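Local coordinates for protein peptide synthetase, module 7 (Actinoplanes teichomyceticus, PDB 4TX3) that probably serves in nonribosomal peptide assembly through a condensation-type domain with the fold of the CoA-dependent acyltransferase superfamily, at residues 358-370 / 396-408. Numbering follows the deposited sequence.
Sequences HPVYQVGLQVREE and ELDLAFALTERRN
Strands 363-369 and 399-407 run parallel, 6° apart, joined by a ladder of backbone hydrogen bonds that enters at Gln362 O, taken by Leu399 N at 3.0 Å, and continues through Gly364, Phe401, Gln366, Leu403 and Arg368 to Glu405 N. Before the ladder, CD2 of Leu397 lies over one face of the His358 imidazole in a CH-pi contact (3.9 Å to the ring centroid) and also meets Tyr361 CE2 at 3.6 Å. The imidazole is held in place by His358 ND1, which donates to Tyr361 O in its carbonyl plane (2.7 Å). A water accepts from His358 N and donates to Glu396 O and Asp398 OD1; Asp398 OD2 forms a salt bridge with Arg227. On the face bearing Val363, Leu365, Leu399, Phe401 and Leu403, Leu365 CG stands anti to its own N (chi1 174°), which carries CD1 across to Phe401 CB (3.7 Å). Val363 CG1 and Gly364 O lie at the edge of the Phe401 ring. On the other face, the extended Arg368 chain runs alongside Thr404, whose CG2 sits over its guanidinium. At the far end Glu369 and Arg407 form a salt bridge, carboxylate and guanidinium nearly coplanar, though the modelled OE2-NE spacing is too short to trust and the bond from Arg407 NH2 to Glu369 OE2 is weak. Glu405, a like charge beside Glu369, is linked through a long contact with Arg407 NH2; its OE2 is hydrogen-bonded to His247 NE2. Strand 399-407 lies between 363-369 and antiparallel 413-423, and 363-369 is bonded on its other side to Gly285 of strand 281-288; helix 261-278 covers the apolar face, Val265 touching Leu365 and Leu403, and Leu269 touching Phe401.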
ATOM      1  N   HIS B 358       4.986  -6.253  32.500  1.00 38.55           N
ATOM      2  CA  HIS B 358       4.830  -7.033  31.278  1.00 37.60           C
ATOM      3  C   HIS B 358       5.666  -8.316  31.384  1.00 38.03           C
ATOM      4  O   HIS B 358       6.855  -8.260  31.699  1.00 36.22           O
ATOM      5  CB  HIS B 358       5.242  -6.212  30.054  1.00 35.63           C
ATOM      6  CG  HIS B 358       4.815  -6.813  28.750  1.00 37.03           C
ATOM      7  ND1 HIS B 358       5.682  -7.491  27.923  1.00 37.78           N
ATOM      8  CD2 HIS B 358       3.612  -6.836  28.131  1.00 32.16           C
ATOM      9  CE1 HIS B 358       5.031  -7.915  26.854  1.00 32.83           C
ATOM     10  NE2 HIS B 358       3.773  -7.530  26.959  1.00 35.25           N
ATOM     11  N   PRO B 359       5.043  -9.478  31.126  1.00 38.45           N
ATOM     12  CA  PRO B 359       5.703 -10.787  31.222  1.00 40.19           C
ATOM     13  C   PRO B 359       6.759 -11.021  30.125  1.00 40.96           C
ATOM     14  O   PRO B 359       6.660 -10.408  29.055  1.00 38.50           O
ATOM     15  CB  PRO B 359       4.536 -11.761  31.066  1.00 38.69           C
ATOM     16  CG  PRO B 359       3.566 -11.017  30.222  1.00 33.79           C
ATOM     17  CD  PRO B 359       3.649  -9.605  30.666  1.00 37.25           C
ATOM     18  N   VAL B 360       7.738 -11.892  30.401  1.00 37.42           N
ATOM     19  CA  VAL B 360       8.810 -12.256  29.466  1.00 33.38           C
ATOM     20  C   VAL B 360       9.757 -11.102  29.120  1.00 35.01           C
ATOM     21  O   VAL B 360      10.966 -11.250  29.258  1.00 35.56           O
ATOM     22  CB  VAL B 360       8.264 -12.822  28.135  1.00 37.05           C
ATOM     23  CG1 VAL B 360       9.417 -13.355  27.270  1.00 34.52           C
ATOM     24  CG2 VAL B 360       7.242 -13.901  28.388  1.00 33.93           C
ATOM     25  N   TYR B 361       9.234  -9.971  28.642  1.00 34.82           N
ATOM     26  CA  TYR B 361      10.105  -8.821  28.400  1.00 34.49           C
ATOM     27  C   TYR B 361       9.486  -7.498  28.812  1.00 33.02           C
ATOM     28  O   TYR B 361       8.271  -7.330  28.801  1.00 33.64           O
ATOM     29  CB  TYR B 361      10.544  -8.751  26.926  1.00 32.14           C
ATOM     30  CG  TYR B 361       9.449  -8.458  25.929  1.00 36.09           C
ATOM     31  CD1 TYR B 361       8.668  -9.483  25.400  1.00 33.17           C
ATOM     32  CD2 TYR B 361       9.213  -7.153  25.490  1.00 36.34           C
ATOM     33  CE1 TYR B 361       7.673  -9.212  24.476  1.00 32.75           C
ATOM     34  CE2 TYR B 361       8.220  -6.869  24.570  1.00 32.43           C
ATOM     35  CZ  TYR B 361       7.454  -7.905  24.063  1.00 36.91           C
ATOM     36  OH  TYR B 361       6.467  -7.624  23.138  1.00 37.52           O
ATOM     37  N   GLN B 362      10.355  -6.559  29.175  1.00 33.13           N
ATOM     38  CA  GLN B 362       9.948  -5.262  29.678  1.00 31.72           C
ATOM     39  C   GLN B 362      10.546  -4.140  28.811  1.00 35.12           C
ATOM     40  O   GLN B 362      10.214  -2.954  28.978  1.00 32.62           O
ATOM     41  CB  GLN B 362      10.366  -5.110  31.147  1.00 32.33           C
ATOM     42  CG  GLN B 362       9.730  -6.125  32.099  1.00 32.99           C
ATOM     43  CD  GLN B 362      10.371  -7.502  32.016  1.00 36.56           C
ATOM     44  OE1 GLN B 362      11.590  -7.624  31.992  1.00 40.51           O
ATOM     45  NE2 GLN B 362       9.547  -8.544  31.957  1.00 33.70           N
ATOM     46  N   VAL B 363      11.431  -4.527  27.891  1.00 31.43           N
ATOM     47  CA  VAL B 363      12.028  -3.600  26.936  1.00 30.30           C
ATOM     48  C   VAL B 363      11.637  -3.981  25.514  1.00 33.86           C
ATOM     49  O   VAL B 363      11.848  -5.125  25.099  1.00 34.24           O
ATOM     50  CB  VAL B 363      13.561  -3.580  27.042  1.00 33.14           C
ATOM     51  CG1 VAL B 363      14.155  -2.518  26.094  1.00 25.15           C
ATOM     52  CG2 VAL B 363      13.979  -3.331  28.481  1.00 31.14           C
ATOM     53  N   GLY B 364      11.067  -3.031  24.770  1.00 29.94           N
ATOM     54  CA  GLY B 364      10.636  -3.293  23.410  1.00 25.92           C
ATOM     55  C   GLY B 364      11.398  -2.477  22.383  1.00 33.32           C
ATOM     56  O   GLY B 364      11.842  -1.355  22.671  1.00 31.96           O
ATOM     57  N   LEU B 365      11.553  -3.031  21.182  1.00 31.02           N
ATOM     58  CA  LEU B 365      12.217  -2.313  20.101  1.00 30.25           C
ATOM     59  C   LEU B 365      11.470  -2.427  18.778  1.00 32.89           C
ATOM     60  O   LEU B 365      11.129  -3.510  18.323  1.00 30.48           O
ATOM     61  CB  LEU B 365      13.649  -2.806  19.924  1.00 28.79           C
ATOM     62  CG  LEU B 365      14.422  -2.241  18.728  1.00 27.89           C
ATOM     63  CD1 LEU B 365      14.503  -0.739  18.796  1.00 29.19           C
ATOM     64  CD2 LEU B 365      15.803  -2.833  18.693  1.00 28.01           C
ATOM     65  N   GLN B 366      11.225  -1.274  18.171  1.00 33.44           N
ATOM     66  CA  GLN B 366      10.551  -1.178  16.885  1.00 31.81           C
ATOM     67  C   GLN B 366      11.438  -0.378  15.923  1.00 31.96           C
ATOM     68  O   GLN B 366      11.779   0.761  16.200  1.00 30.88           O
ATOM     69  CB  GLN B 366       9.191  -0.497  17.067  1.00 31.76           C
ATOM     70  CG  GLN B 366       8.042  -1.147  16.345  1.00 36.78           C
ATOM     71  CD  GLN B 366       7.676  -2.509  16.905  1.00 40.68           C
ATOM     72  OE1 GLN B 366       7.843  -2.799  18.105  1.00 39.20           O
ATOM     73  NE2 GLN B 366       7.182  -3.364  16.030  1.00 43.57           N
ATOM     74  N   VAL B 367      11.842  -0.986  14.820  1.00 29.94           N
ATOM     75  CA  VAL B 367      12.620  -0.296  13.812  1.00 28.89           C
ATOM     76  C   VAL B 367      11.905  -0.439  12.493  1.00 33.23           C
ATOM     77  O   VAL B 367      12.006  -1.473  11.852  1.00 36.37           O
ATOM     78  CB  VAL B 367      14.049  -0.856  13.680  1.00 33.25           C
ATOM     79  CG1 VAL B 367      14.765  -0.211  12.493  1.00 34.18           C
ATOM     80  CG2 VAL B 367      14.841  -0.630  14.958  1.00 31.52           C
ATOM     81  N   ARG B 368      11.165   0.588  12.092  1.00 39.28           N
ATOM     82  CA  ARG B 368      10.357   0.500  10.876  1.00 42.18           C
ATOM     83  C   ARG B 368      10.905   1.385   9.757  1.00 46.33           C
ATOM     84  O   ARG B 368      11.698   2.307   9.994  1.00 43.45           O
ATOM     85  CB  ARG B 368       8.906   0.889  11.171  1.00 44.07           C
ATOM     86  CG  ARG B 368       8.725   2.388  11.337  1.00 51.42           C
ATOM     87  CD  ARG B 368       7.275   2.802  11.485  1.00 51.64           C
ATOM     88  NE  ARG B 368       7.121   4.238  11.266  1.00 55.41           N
ATOM     89  CZ  ARG B 368       6.834   4.786  10.087  1.00 64.35           C
ATOM     90  NH1 ARG B 368       6.662   4.010   9.020  1.00 62.53           N
ATOM     91  NH2 ARG B 368       6.714   6.107   9.971  1.00 65.73           N
ATOM     92  N   GLU B 369      10.470   1.103   8.533  1.00 51.24           N
ATOM     93  CA  GLU B 369      10.795   1.951   7.383  1.00 51.91           C
ATOM     94  C   GLU B 369       9.896   3.186   7.307  1.00 52.99           C
ATOM     95  O   GLU B 369       8.838   3.220   7.936  1.00 54.94           O
ATOM     96  CB  GLU B 369      10.678   1.152   6.086  1.00 47.29           C
ATOM     97  CG  GLU B 369      11.813   1.414   5.135  1.00 60.08           C
ATOM     98  CD  GLU B 369      13.052   0.669   5.542  1.00 60.07           C
ATOM     99  OE1 GLU B 369      12.919  -0.246   6.379  1.00 62.41           O
ATOM    100  OE2 GLU B 369      14.150   0.990   5.035  1.00 64.44           O
ATOM    101  N   GLU B 370      10.338   4.195   6.553  1.00 56.35           N
ATOM    102  CA  GLU B 370       9.528   5.370   6.215  1.00 58.60           C
ATOM    103  C   GLU B 370       8.183   4.933   5.696  1.00 63.16           C
ATOM    104  O   GLU B 370       8.079   3.830   5.172  1.00 67.89           O
ATOM    105  CB  GLU B 370      10.205   6.193   5.130  1.00 56.70           C
ATOM    106  CG  GLU B 370      10.851   7.459   5.573  1.00 52.82           C
ATOM    107  CD  GLU B 370      11.811   7.957   4.519  1.00 58.43           C
ATOM    108  OE1 GLU B 370      12.190   7.139   3.639  1.00 54.63           O
ATOM    109  OE2 GLU B 370      12.185   9.154   4.574  1.00 56.41           O
ATOM    110  N   GLU B 396       2.464  -0.548  28.629  1.00 40.98           N
ATOM    111  CA  GLU B 396       2.531  -1.693  29.543  1.00 42.17           C
ATOM    112  C   GLU B 396       3.974  -2.106  29.791  1.00 38.44           C
ATOM    113  O   GLU B 396       4.287  -2.725  30.800  1.00 36.34           O
ATOM    114  CB  GLU B 396       1.765  -2.890  28.992  1.00 42.07           C
ATOM    115  CG  GLU B 396       0.266  -2.723  28.921  1.00 48.56           C
ATOM    116  CD  GLU B 396      -0.410  -3.982  28.405  1.00 55.35           C
ATOM    117  OE1 GLU B 396      -0.163  -4.345  27.230  1.00 54.96           O
ATOM    118  OE2 GLU B 396      -1.158  -4.623  29.184  1.00 59.32           O
ATOM    119  N   LEU B 397       4.840  -1.778  28.838  1.00 40.19           N
ATOM    120  CA  LEU B 397       6.268  -2.042  28.945  1.00 38.78           C
ATOM    121  C   LEU B 397       6.963  -1.027  29.865  1.00 37.15           C
ATOM    122  O   LEU B 397       6.433   0.058  30.137  1.00 37.77           O
ATOM    123  CB  LEU B 397       6.900  -2.007  27.555  1.00 32.88           C
ATOM    124  CG  LEU B 397       6.491  -3.090  26.559  1.00 30.99           C
ATOM    125  CD1 LEU B 397       6.946  -2.719  25.166  1.00 30.38           C
ATOM    126  CD2 LEU B 397       7.064  -4.432  26.950  1.00 30.66           C
ATOM    127  N   ASP B 398       8.156  -1.369  30.329  1.00 34.69           N
ATOM    128  CA  ASP B 398       8.995  -0.404  31.029  1.00 33.84           C
ATOM    129  C   ASP B 398       9.590   0.599  30.041  1.00 37.19           C
ATOM    130  O   ASP B 398       9.497   1.816  30.238  1.00 37.21           O
ATOM    131  CB  ASP B 398      10.089  -1.129  31.800  1.00 34.63           C
ATOM    132  CG  ASP B 398       9.522  -2.019  32.894  1.00 38.51           C
ATOM    133  OD1 ASP B 398       8.278  -2.181  32.944  1.00 36.32           O
ATOM    134  OD2 ASP B 398      10.313  -2.557  33.697  1.00 40.29           O
ATOM    135  N   LEU B 399      10.183   0.082  28.967  1.00 35.28           N
ATOM    136  CA  LEU B 399      10.746   0.924  27.917  1.00 35.52           C
ATOM    137  C   LEU B 399      10.361   0.408  26.530  1.00 34.58           C
ATOM    138  O   LEU B 399      10.268  -0.796  26.303  1.00 32.19           O
ATOM    139  CB  LEU B 399      12.273   1.001  28.042  1.00 33.30           C
ATOM    140  CG  LEU B 399      12.814   1.359  29.430  1.00 33.93           C
ATOM    141  CD1 LEU B 399      14.283   0.998  29.567  1.00 33.71           C
ATOM    142  CD2 LEU B 399      12.588   2.825  29.710  1.00 32.93           C
ATOM    143  N   ALA B 400      10.153   1.332  25.599  1.00 35.57           N
ATOM    144  CA  ALA B 400       9.782   0.978  24.237  1.00 33.23           C
ATOM    145  C   ALA B 400      10.386   1.971  23.257  1.00 34.63           C
ATOM    146  O   ALA B 400      10.046   3.148  23.254  1.00 32.97           O
ATOM    147  CB  ALA B 400       8.248   0.924  24.082  1.00 26.87           C
ATOM    148  N   PHE B 401      11.292   1.479  22.425  1.00 36.41           N
ATOM    149  CA  PHE B 401      11.940   2.295  21.418  1.00 34.30           C
ATOM    150  C   PHE B 401      11.185   2.177  20.116  1.00 38.57           C
ATOM    151  O   PHE B 401      10.898   1.056  19.664  1.00 37.33           O
ATOM    152  CB  PHE B 401      13.390   1.858  21.210  1.00 34.70           C
ATOM    153  CG  PHE B 401      14.303   2.142  22.384  1.00 34.98           C
ATOM    154  CD1 PHE B 401      14.371   1.273  23.457  1.00 35.50           C
ATOM    155  CD2 PHE B 401      15.128   3.250  22.383  1.00 36.44           C
ATOM    156  CE1 PHE B 401      15.219   1.517  24.513  1.00 36.33           C
ATOM    157  CE2 PHE B 401      15.977   3.495  23.442  1.00 35.92           C
ATOM    158  CZ  PHE B 401      16.026   2.625  24.501  1.00 31.72           C
ATOM    159  N   ALA B 402      10.865   3.330  19.523  1.00 36.17           N
ATOM    160  CA  ALA B 402      10.262   3.394  18.192  1.00 34.72           C
ATOM    161  C   ALA B 402      11.157   4.209  17.245  1.00 38.00           C
ATOM    162  O   ALA B 402      11.181   5.444  17.291  1.00 38.66           O
ATOM    163  CB  ALA B 402       8.868   3.991  18.265  1.00 32.06           C
ATOM    164  N   LEU B 403      11.897   3.501  16.400  1.00 35.12           N
ATOM    165  CA  LEU B 403      12.849   4.107  15.482  1.00 35.32           C
ATOM    166  C   LEU B 403      12.403   3.945  14.045  1.00 37.06           C
ATOM    167  O   LEU B 403      11.951   2.860  13.650  1.00 37.00           O
ATOM    168  CB  LEU B 403      14.243   3.488  15.639  1.00 32.54           C
ATOM    169  CG  LEU B 403      14.885   3.352  17.022  1.00 34.24           C
ATOM    170  CD1 LEU B 403      16.335   2.974  16.837  1.00 27.63           C
ATOM    171  CD2 LEU B 403      14.761   4.621  17.832  1.00 35.00           C
ATOM    172  N   THR B 404      12.559   5.018  13.267  1.00 36.25           N
ATOM    173  CA  THR B 404      12.238   5.026  11.842  1.00 36.05           C
ATOM    174  C   THR B 404      13.470   5.292  10.983  1.00 38.80           C
ATOM    175  O   THR B 404      14.126   6.314  11.148  1.00 38.07           O
ATOM    176  CB  THR B 404      11.191   6.098  11.507  1.00 39.07           C
ATOM    177  OG1 THR B 404       9.988   5.829  12.228  1.00 44.50           O
ATOM    178  CG2 THR B 404      10.888   6.119  10.003  1.00 44.06           C
ATOM    179  N   GLU B 405      13.768   4.376  10.062  1.00 40.57           N
ATOM    180  CA  GLU B 405      14.807   4.585   9.054  1.00 39.45           C
ATOM    181  C   GLU B 405      14.346   5.557   7.977  1.00 42.29           C
ATOM    182  O   GLU B 405      13.369   5.277   7.286  1.00 43.83           O
ATOM    183  CB  GLU B 405      15.196   3.258   8.385  1.00 45.67           C
ATOM    184  CG  GLU B 405      15.973   2.256   9.243  1.00 40.63           C
ATOM    185  CD  GLU B 405      16.638   1.170   8.390  1.00 50.15           C
ATOM    186  OE1 GLU B 405      15.930   0.233   7.951  1.00 52.77           O
ATOM    187  OE2 GLU B 405      17.869   1.265   8.139  1.00 42.45           O
ATOM    188  N   ARG B 406      15.038   6.688   7.834  1.00 40.55           N
ATOM    189  CA  ARG B 406      14.814   7.597   6.706  1.00 41.18           C
ATOM    190  C   ARG B 406      15.620   7.136   5.502  1.00 44.54           C
ATOM    191  O   ARG B 406      16.692   6.552   5.654  1.00 36.52           O
ATOM    192  CB  ARG B 406      15.219   9.038   7.041  1.00 41.01           C
ATOM    193  CG  ARG B 406      14.405   9.721   8.118  1.00 41.84           C
ATOM    194  CD  ARG B 406      12.966   9.745   7.739  1.00 48.07           C
ATOM    195  NE  ARG B 406      12.154  10.409   8.743  1.00 52.37           N
ATOM    196  CZ  ARG B 406      10.826  10.385   8.742  1.00 54.33           C
ATOM    197  NH1 ARG B 406      10.178   9.722   7.787  1.00 51.64           N
ATOM    198  NH2 ARG B 406      10.150  11.010   9.700  1.00 52.89           N
ATOM    199  N   ARG B 407      15.116   7.416   4.304  1.00 48.05           N
ATOM    200  CA  ARG B 407      15.879   7.163   3.081  1.00 47.70           C
ATOM    201  C   ARG B 407      15.771   8.314   2.090  1.00 49.07           C
ATOM    202  O   ARG B 407      14.762   9.030   2.046  1.00 48.46           O
ATOM    203  CB  ARG B 407      15.425   5.863   2.423  1.00 50.40           C
ATOM    204  CG  ARG B 407      15.748   4.661   3.272  1.00 55.68           C
ATOM    205  CD  ARG B 407      15.200   3.386   2.693  1.00 58.88           C
ATOM    206  NE  ARG B 407      15.579   2.262   3.530  1.00 57.20           N
ATOM    207  CZ  ARG B 407      16.810   1.772   3.591  1.00 56.52           C
ATOM    208  NH1 ARG B 407      17.780   2.317   2.857  1.00 56.02           N
ATOM    209  NH2 ARG B 407      17.073   0.740   4.381  1.00 54.18           N
ATOM    210  N   ASN B 408      16.822   8.497   1.298  1.00 46.27           N
ATOM    211  CA  ASN B 408      16.808   9.550   0.303  1.00 41.59           C
ATOM    212  C   ASN B 408      16.145   9.027  -0.967  1.00 48.61           C
ATOM    213  O   ASN B 408      15.507   7.971  -0.947  1.00 49.07           O
ATOM    214  CB  ASN B 408      18.228  10.092   0.040  1.00 40.25           C
ATOM    215  CG  ASN B 408      19.196   9.044  -0.537  1.00 45.71           C
ATOM    216  OD1 ASN B 408      18.804   8.093  -1.211  1.00 48.77           O
ATOM    217  ND2 ASN B 408      20.479   9.247  -0.289  1.00 44.78           N
TER
HETATM  218  O   HOH W   1       6.509  -3.815  32.019  1.00 33.81           O